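Local coordinates for MdbA (Actinomyces oris, PDB 4Z7X), which acts as a thiol-disulfide oxidoreductase of a disulfide bond-forming machinery linked to sortase-mediated pilus assembly, at residues H69-E74 / I133-I138; T105-N110 / E149-A154. One frame throughout, in Å; residues are numbered along the deposited sequence.

In the fold
Contact 1 joins helix 68-86 to helix 123-140; contact 2 joins helix 103-118 to helix 148-157. Their segments alternate along the chain (69-74, 105-110, 133-138, 149-154), and their centres lie 14 Å apart. In sequence, helix 68-86 connects the parallel neighbours 58-63 and 91-96 of the thioredoxin-type sheet, whereas helices 103-118, 123-140 and 148-157 all precede strand 198-201, consistent with the helical insertion of DsbA-like proteins. On that reading contact 1 joins the thioredoxin core to the insertion, and contact 2 lies within it. Ile-133, on the contact 1 segment of helix 123-140 but not touching 69-74, reaches contact 2: its CD1 lies 3.9 Å from Leu-151 CD2, so helix 123-140 packs against helices 68-86 and 148-157.

Contact 1. Residues H69-E74 / I133-I138; sequences HCAQFE and IFSQAI
With chi1 at -68°, Ser-135 folds OG back beside its own backbone N, which carries the hydroxyl to Ala-71; Phe-134, with CG anti to its N (chi1 -166°), brings its ring against the same methyl group. This is a helix-helix contact of a thioredoxin fold of probable DsbA type: what looks like a CxxC motif, Cys-67 and Cys-70, spans the start of helix 68-86, and helix 123-140 probably belongs to the inserted helices. The backbones come close, with Ala-71 CA and Ser-135 CA 5.9 Å apart, a spacing in keeping with the small side chains at that point. Ala-71 CB points into the interface and meets Ser-135 OG at 3.5 Å. The same CB stands 4.0 Å from Phe-134 CD2, obliquely to the ring; Phe-134 is modelled in two conformers, and this contact is that of one of them. Phe-131 extends the packing one turn earlier on helix 123-140, touching both Ala-71 and Cys-70, so the interface borders the presumed redox centre. The polar part of the interface is bridged by water: one molecule donates to Ala-71 O at 2.7 Å and is hydrogen-bonded to Ser-135 OG, also at 2.7 Å. That OG makes a further, weak hydrogen bond to Phe-131 O.

Contact 2. Residues T105-N110 / E149-A154; sequences TSVVMN and EGLVAA
The flat peptide group joining Val-107 to Val-108 has Leu-151 CD1 over one of its faces, with the methyl 4.0 Å from Val-107 O. The neighbouring peptide carbonyl, that of Ser-106, is flanked on both faces by Asn-110: ND2 of Asn-110 donates to Ser-106 O at 2.9 Å from above the carbonyl plane, 44° out of it, while Asn-110 N reaches that oxygen from the opposite face. Ser-106 O therefore takes two hydrogen bonds from one residue. The side-chain bond is bent, with an N-H...O angle of 134°, and the Asn-110 amide is further held by Asp-175 and by the backbone N of Tyr-177. The side chains that meet across the interface are all apolar, packing two helices of what is probably the DsbA-type helical insertion in a thioredoxin fold. One leucine branch does the work. Val-107 CG1, anti to its backbone N (chi1 176°), meets Leu-151 CD1 at 3.6 Å, the two side chains crossing at a slant. Leu-151 CD1 also lies 4.0 Å from Val-108 CA and 4.3 Å from Val-108 CG2. Helix 123-140 adds Phe-126 and Ile-133 against Leu-151 and Ala-130 against Val-108, while Val-172 of helix 168-174 touches Val-107.

Contact 1. Residues H69-E74 / I133-I138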
loop_
_atom_site.group_PDB
_atom_site.type_symbol
_atom_site.label_atom_id
_atom_site.label_comp_id
_atom_site.label_asym_id
_atom_site.label_seq_id
_atom_site.Cartn_x
_atom_site.Cartn_y
_atom_site.Cartn_z
ATOM N N HIS A 69 -13.388 -2.838 2.680
ATOM C CA HIS A 69 -12.962 -2.400 3.988
ATOM C C HIS A 69 -11.619 -1.663 3.937
ATOM O O HIS A 69 -11.402 -0.677 4.658
ATOM C CB HIS A 69 -12.896 -3.582 4.951
ATOM C CG HIS A 69 -14.222 -4.199 5.216
ATOM N ND1 HIS A 69 -14.649 -5.353 4.604
ATOM C CD2 HIS A 69 -15.233 -3.794 6.012
ATOM C CE1 HIS A 69 -15.865 -5.642 5.030
ATOM N NE2 HIS A 69 -16.240 -4.707 5.883
ATOM N N CYS A 70 -10.712 -2.140 3.100
ATOM C CA CYS A 70 -9.448 -1.447 2.830
ATOM C C CYS A 70 -9.673 -0.080 2.181
ATOM O O CYS A 70 -8.984 0.867 2.501
ATOM C CB CYS A 70 -8.547 -2.291 1.924
ATOM S SG CYS A 70 -7.975 -3.785 2.748
ATOM N N ALA A 71 -10.633 0.017 1.275
ATOM C CA ALA A 71 -10.930 1.314 0.646
ATOM C C ALA A 71 -11.438 2.290 1.690
ATOM O O ALA A 71 -11.036 3.457 1.689
ATOM C CB ALA A 71 -11.942 1.149 -0.493
ATOM N N GLN A 72 -12.308 1.825 2.587
ATOM C CA GLN A 72 -12.862 2.682 3.645
ATOM C C GLN A 72 -11.727 3.103 4.580
ATOM O O GLN A 72 -11.661 4.260 5.026
ATOM C CB GLN A 72 -13.932 1.929 4.469
ATOM C CG GLN A 72 -15.230 1.627 3.730
ATOM C CD GLN A 72 -16.227 0.842 4.580
ATOM O OE1 GLN A 72 -16.465 -0.346 4.347
ATOM N NE2 GLN A 72 -16.800 1.499 5.578
ATOM N N PHE A 73 -10.837 2.145 4.895
ATOM C CA PHE A 73 -9.727 2.404 5.789
ATOM C C PHE A 73 -8.833 3.469 5.232
ATOM O O PHE A 73 -8.455 4.401 5.945
ATOM C CB PHE A 73 -8.941 1.101 6.046
ATOM C CG PHE A 73 -7.840 1.226 7.079
ATOM C CD1 PHE A 73 -6.593 1.730 6.715
ATOM C CD2 PHE A 73 -8.044 0.818 8.411
ATOM C CE1 PHE A 73 -5.582 1.861 7.653
ATOM C CE2 PHE A 73 -7.036 0.924 9.340
ATOM C CZ PHE A 73 -5.800 1.451 8.968
ATOM N N GLU A 74 -8.488 3.339 3.967
ATOM C CA GLU A 74 -7.645 4.309 3.304
ATOM C C GLU A 74 -8.308 5.694 3.315
ATOM O O GLU A 74 -7.650 6.705 3.627
ATOM C CB GLU A 74 -7.334 3.849 1.879
ATOM C CG GLU A 74 -6.657 4.923 1.018
ATOM C CD GLU A 74 -5.230 5.289 1.430
ATOM O OE1 GLU A 74 -4.720 6.319 0.901
ATOM O OE2 GLU A 74 -4.638 4.548 2.255
ATOM N N ILE A 133 -10.722 5.398 -6.611
ATOM C CA ILE A 133 -11.509 4.862 -7.745
ATOM C C ILE A 133 -12.527 3.825 -7.217
ATOM O O ILE A 133 -13.717 3.844 -7.563
ATOM C CB ILE A 133 -10.616 4.194 -8.833
ATOM C CG1 ILE A 133 -9.841 5.234 -9.611
ATOM C CG2 ILE A 133 -11.425 3.386 -9.828
ATOM C CD1 ILE A 133 -8.820 4.661 -10.567
ATOM N N PHE A 134 -12.040 2.915 -6.392
ATOM C CA PHE A 134 -12.863 1.844 -5.882
ATOM C C PHE A 134 -13.945 2.415 -4.977
ATOM O O PHE A 134 -15.102 2.037 -5.087
ATOM C CB PHE A 134 -11.987 0.822 -5.142
ATOM C CG PHE A 134 -12.673 -0.483 -4.862
ATOM C CD1 PHE A 134 -12.584 -1.536 -5.762
ATOM C CD2 PHE A 134 -13.397 -0.666 -3.710
ATOM C CE1 PHE A 134 -13.214 -2.738 -5.513
ATOM C CE2 PHE A 134 -14.035 -1.874 -3.453
ATOM C CZ PHE A 134 -13.940 -2.913 -4.355
ATOM N N SER A 135 -13.574 3.340 -4.090
ATOM C CA SER A 135 -14.569 3.951 -3.230
ATOM C C SER A 135 -15.667 4.653 -4.020
ATOM O O SER A 135 -16.846 4.553 -3.702
ATOM C CB SER A 135 -13.926 4.965 -2.281
ATOM O OG SER A 135 -13.107 4.332 -1.360
ATOM N N GLN A 136 -15.292 5.389 -5.050
ATOM C CA GLN A 136 -16.301 6.085 -5.817
ATOM C C GLN A 136 -17.219 5.044 -6.518
ATOM O O GLN A 136 -18.468 5.219 -6.606
ATOM C CB GLN A 136 -15.645 7.054 -6.808
ATOM C CG GLN A 136 -15.069 8.296 -6.119
ATOM C CD GLN A 136 -16.138 9.127 -5.416
ATOM O OE1 GLN A 136 -17.131 9.533 -6.018
ATOM N NE2 GLN A 136 -15.942 9.360 -4.129
ATOM N N ALA A 137 -16.646 3.945 -7.012
ATOM C CA ALA A 137 -17.477 2.918 -7.664
ATOM C C ALA A 137 -18.475 2.262 -6.704
ATOM O O ALA A 137 -19.591 1.970 -7.093
ATOM C CB ALA A 137 -16.620 1.849 -8.378
ATOM N N ILE A 138 -18.048 1.994 -5.465
ATOM C CA ILE A 138 -18.913 1.408 -4.448
ATOM C C ILE A 138 -20.126 2.306 -4.199
ATOM O O ILE A 138 -21.255 1.822 -4.054
ATOM C CB ILE A 138 -18.152 1.235 -3.086
ATOM C CG1 ILE A 138 -17.146 0.116 -3.166
ATOM C CG2 ILE A 138 -19.107 0.901 -1.941
ATOM C CD1 ILE A 138 -16.092 0.246 -2.078
HETATM O O HOH W 1 -10.664 4.994 -0.494
#

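Contact 2. Residues T105-N110 / E149-A154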
loop_
_atom_site.group_PDB
_atom_site.type_symbol
_atom_site.label_atom_id
_atom_site.label_comp_id
_atom_site.label_asym_id
_atom_site.label_seq_id
_atom_site.Cartn_x
_atom_site.Cartn_y
_atom_site.Cartn_z
ATOM N N THR A 105 -7.260 -6.157 -8.774
ATOM C CA THR A 105 -6.069 -6.079 -7.967
ATOM C C THR A 105 -4.804 -6.220 -8.798
ATOM O O THR A 105 -3.842 -5.472 -8.556
ATOM C CB THR A 105 -6.130 -7.118 -6.834
ATOM O OG1 THR A 105 -7.302 -6.842 -6.059
ATOM C CG2 THR A 105 -4.872 -7.100 -5.965
ATOM N N SER A 106 -4.787 -7.152 -9.762
ATOM C CA SER A 106 -3.625 -7.274 -10.630
ATOM C C SER A 106 -3.457 -6.038 -11.519
ATOM O O SER A 106 -2.346 -5.631 -11.808
ATOM C CB SER A 106 -3.687 -8.527 -11.508
ATOM O OG SER A 106 -3.549 -9.709 -10.712
ATOM N N VAL A 107 -4.565 -5.487 -12.003
ATOM C CA VAL A 107 -4.491 -4.286 -12.836
ATOM C C VAL A 107 -3.826 -3.158 -12.040
ATOM O O VAL A 107 -2.851 -2.530 -12.509
ATOM C CB VAL A 107 -5.863 -3.883 -13.355
ATOM C CG1 VAL A 107 -5.791 -2.579 -14.133
ATOM C CG2 VAL A 107 -6.430 -4.992 -14.242
ATOM N N VAL A 108 -4.350 -2.909 -10.850
ATOM C CA VAL A 108 -3.797 -1.852 -10.001
ATOM C C VAL A 108 -2.348 -2.146 -9.625
ATOM O O VAL A 108 -1.503 -1.240 -9.705
ATOM C CB VAL A 108 -4.606 -1.602 -8.716
ATOM C CG1 VAL A 108 -3.968 -0.478 -7.920
ATOM C CG2 VAL A 108 -6.043 -1.269 -9.026
HETATM N N MSE A 109 -2.043 -3.404 -9.242
HETATM C CA MSE A 109 -0.662 -3.716 -8.860
HETATM C C MSE A 109 0.324 -3.527 -10.017
HETATM O O MSE A 109 1.458 -3.107 -9.823
HETATM C CB MSE A 109 -0.535 -5.076 -8.169
HETATM C CG MSE A 109 -1.151 -4.979 -6.787
HETATM SE SE MSE A 109 -0.976 -6.631 -5.765
HETATM C CE MSE A 109 0.958 -6.644 -5.613
ATOM N N ASN A 110 -0.078 -3.849 -11.236
ATOM C CA ASN A 110 0.802 -3.608 -12.357
ATOM C C ASN A 110 1.066 -2.121 -12.582
ATOM O O ASN A 110 2.194 -1.724 -12.841
ATOM C CB ASN A 110 0.240 -4.290 -13.610
ATOM C CG ASN A 110 0.659 -5.740 -13.678
ATOM O OD1 ASN A 110 1.835 -5.998 -13.841
ATOM N ND2 ASN A 110 -0.273 -6.684 -13.552
ATOM N N GLU A 149 -7.410 2.913 -18.272
ATOM C CA GLU A 149 -7.606 4.309 -18.614
ATOM C C GLU A 149 -7.964 5.126 -17.370
ATOM O O GLU A 149 -7.488 6.231 -17.211
ATOM C CB GLU A 149 -8.698 4.415 -19.685
ATOM C CG GLU A 149 -8.258 3.805 -21.021
ATOM C CD GLU A 149 -8.090 2.267 -21.076
ATOM O OE1 GLU A 149 -8.881 1.521 -20.429
ATOM O OE2 GLU A 149 -7.161 1.792 -21.811
ATOM N N GLY A 150 -8.730 4.518 -16.459
ATOM C CA GLY A 150 -9.072 5.127 -15.190
ATOM C C GLY A 150 -7.842 5.314 -14.330
ATOM O O GLY A 150 -7.700 6.321 -13.646
ATOM N N LEU A 151 -6.956 4.329 -14.320
ATOM C CA LEU A 151 -5.697 4.483 -13.566
ATOM C C LEU A 151 -4.771 5.516 -14.173
ATOM O O LEU A 151 -4.067 6.181 -13.450
ATOM C CB LEU A 151 -4.962 3.156 -13.426
ATOM C CG LEU A 151 -5.668 2.124 -12.518
ATOM C CD1 LEU A 151 -5.162 0.719 -12.769
ATOM C CD2 LEU A 151 -5.524 2.552 -11.044
ATOM N N VAL A 152 -4.739 5.620 -15.492
ATOM C CA VAL A 152 -3.990 6.702 -16.154
ATOM C C VAL A 152 -4.558 8.055 -15.659
ATOM O O VAL A 152 -3.824 8.966 -15.302
ATOM C CB VAL A 152 -4.066 6.576 -17.671
ATOM C CG1 VAL A 152 -3.489 7.805 -18.341
ATOM C CG2 VAL A 152 -3.274 5.332 -18.156
ATOM N N ALA A 153 -5.870 8.156 -15.603
ATOM C CA ALA A 153 -6.492 9.396 -15.132
ATOM C C ALA A 153 -6.171 9.667 -13.669
ATOM O O ALA A 153 -5.883 10.800 -13.302
ATOM C CB ALA A 153 -7.970 9.391 -15.402
ATOM N N ALA A 154 -6.149 8.632 -12.833
ATOM C CA ALA A 154 -5.778 8.802 -11.443
ATOM C C ALA A 154 -4.314 9.232 -11.320
ATOM O O ALA A 154 -3.957 10.043 -10.474
ATOM C CB ALA A 154 -5.996 7.520 -10.683
#